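Local coordinates for protein 6-phosphogluconate dehydratase (Shewanella oneidensis, PDB 2GP4) that catalyses the dehydration of 6-phosphogluconate, the step that yields 2-keto-3-deoxy-6-phosphogluconate in the Entner-Doudoroff pathway, and is seen here without its iron-sulfur cluster, at residues Met193-Pro197 and Gly258-Pro262. Numbering follows the deposited sequence.
Sequences MLFVP and GLQLP
Phe-195 and Leu-259 join an edge strand of a small three-stranded mixed sheet, 193-195, to the loop that leaves helix 252-256 through a Schellman motif at Gly-258, whose positive phi (62°) favours glycine. On one side the backbones of Leu-194 and Val-196 hydrogen-bond to Leu-170 of strand 167-171; on the other, Phe-195 N donates to Leu-259 O over 3.0 Å, at a nearly straight 171°. That carbonyl also lies at the edge of the Phe-195 ring, near its plane, 3.8 Å from Phe-195 CD1.

The apolar flank packs well, branched leucines and a flat ring suiting a buried place. Leu-194 CD2 meets Leu-261 CD1 at 3.6 Å, the two side chains crossing at an angle; from helix 272-287, Val-285 touches Leu-194 and Met-280 touches Leu-261. Phe-195 runs alongside Leu-259 in the same direction, with Phe-195 CD1 4.1 Å from Leu-259 CB. The Phe-195 chi1 of -80° sets CG beside the backbone N, on the side where Leu-259 O lies, and the ring also reaches Leu-181 and Leu-182 of helix 179-186.

Toward Pro-197 the fit is looser. Gln-260 extends beyond CG and brings OE1 to 4.0 Å from Pro-197 CG, a van der Waals approach, while its NE2 is hydrogen-bonded to Glu-255 OE2; a long amide supplies both apolar stem and polar end. The rigid proline ring lies across it, offering carbon alone. Between the leucine pair and the proline a buried water bridges the backbones, donating to Phe-195 O at 2.8 Å and accepting from Leu-261 N at 2.7 Å.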
loop_
_atom_site.group_PDB
_atom_site.type_symbol
_atom_site.label_atom_id
_atom_site.label_comp_id
_atom_site.label_asym_id
_atom_site.label_seq_id
_atom_site.Cartn_x
_atom_site.Cartn_y
_atom_site.Cartn_z
HETATM N N MSE A 193 10.993 2.034 17.873
HETATM C CA MSE A 193 9.769 1.248 17.893
HETATM C C MSE A 193 9.880 0.031 16.998
HETATM O O MSE A 193 10.637 0.028 16.025
HETATM C CB MSE A 193 8.568 2.092 17.465
HETATM C CG MSE A 193 8.208 3.210 18.430
HETATM SE SE MSE A 193 6.741 4.243 17.728
HETATM C CE MSE A 193 6.865 5.822 18.845
ATOM N N LEU A 194 9.121 -1.003 17.348
ATOM C CA LEU A 194 8.994 -2.195 16.527
ATOM C C LEU A 194 7.530 -2.543 16.361
ATOM O O LEU A 194 6.751 -2.439 17.315
ATOM C CB LEU A 194 9.711 -3.384 17.172
ATOM C CG LEU A 194 11.201 -3.587 16.909
ATOM C CD1 LEU A 194 12.065 -2.610 17.700
ATOM C CD2 LEU A 194 11.575 -5.016 17.248
ATOM N N PHE A 195 7.164 -2.947 15.147
ATOM C CA PHE A 195 5.865 -3.548 14.899
ATOM C C PHE A 195 5.908 -5.020 15.314
ATOM O O PHE A 195 6.885 -5.724 15.041
ATOM C CB PHE A 195 5.475 -3.408 13.426
ATOM C CG PHE A 195 4.920 -2.052 13.066
ATOM C CD1 PHE A 195 5.770 -0.983 12.795
ATOM C CD2 PHE A 195 3.541 -1.848 12.988
ATOM C CE1 PHE A 195 5.258 0.268 12.455
ATOM C CE2 PHE A 195 3.021 -0.599 12.647
ATOM C CZ PHE A 195 3.881 0.460 12.381
ATOM N N VAL A 196 4.856 -5.467 15.995
ATOM C CA VAL A 196 4.759 -6.835 16.485
ATOM C C VAL A 196 3.544 -7.515 15.840
ATOM O O VAL A 196 2.409 -7.312 16.276
ATOM C CB VAL A 196 4.667 -6.886 18.032
ATOM C CG1 VAL A 196 4.719 -8.318 18.530
ATOM C CG2 VAL A 196 5.783 -6.075 18.674
ATOM N N PRO A 197 3.778 -8.313 14.784
ATOM C CA PRO A 197 2.675 -8.919 14.040
ATOM C C PRO A 197 2.057 -10.116 14.756
ATOM O O PRO A 197 2.727 -10.790 15.547
ATOM C CB PRO A 197 3.343 -9.373 12.745
ATOM C CG PRO A 197 4.747 -9.658 13.140
ATOM C CD PRO A 197 5.091 -8.681 14.221
ATOM N N GLY A 258 12.232 -2.873 7.259
ATOM C CA GLY A 258 12.925 -3.239 8.489
ATOM C C GLY A 258 12.264 -2.711 9.745
ATOM O O GLY A 258 12.943 -2.298 10.683
ATOM N N LEU A 259 10.934 -2.728 9.756
ATOM C CA LEU A 259 10.157 -2.168 10.857
ATOM C C LEU A 259 9.632 -3.230 11.823
ATOM O O LEU A 259 9.018 -2.910 12.836
ATOM C CB LEU A 259 9.018 -1.295 10.309
ATOM C CG LEU A 259 9.069 0.238 10.443
ATOM C CD1 LEU A 259 10.424 0.799 10.855
ATOM C CD2 LEU A 259 8.578 0.893 9.156
ATOM N N GLN A 260 9.881 -4.493 11.493
ATOM C CA GLN A 260 9.577 -5.617 12.373
ATOM C C GLN A 260 10.669 -6.672 12.235
ATOM O O GLN A 260 11.429 -6.645 11.273
ATOM C CB GLN A 260 8.205 -6.214 12.048
ATOM C CG GLN A 260 7.991 -6.552 10.574
ATOM C CD GLN A 260 6.599 -7.087 10.277
ATOM O OE1 GLN A 260 5.596 -6.587 10.789
ATOM N NE2 GLN A 260 6.536 -8.106 9.432
ATOM N N LEU A 261 10.746 -7.589 13.196
ATOM C CA LEU A 261 11.717 -8.687 13.149
ATOM C C LEU A 261 11.613 -9.508 11.860
ATOM O O LEU A 261 10.511 -9.798 11.402
ATOM C CB LEU A 261 11.567 -9.593 14.375
ATOM C CG LEU A 261 12.471 -9.405 15.604
ATOM C CD1 LEU A 261 13.006 -7.989 15.775
ATOM C CD2 LEU A 261 11.743 -9.861 16.861
ATOM N N PRO A 262 12.768 -9.860 11.261
ATOM C CA PRO A 262 12.811 -10.680 10.046
ATOM C C PRO A 262 11.980 -11.960 10.158
ATOM O O PRO A 262 12.126 -12.720 11.122
ATOM C CB PRO A 262 14.295 -11.022 9.910
ATOM C CG PRO A 262 14.997 -9.915 10.583
ATOM C CD PRO A 262 14.121 -9.476 11.708
HETATM O O HOH W 1 8.768 -7.793 15.061
#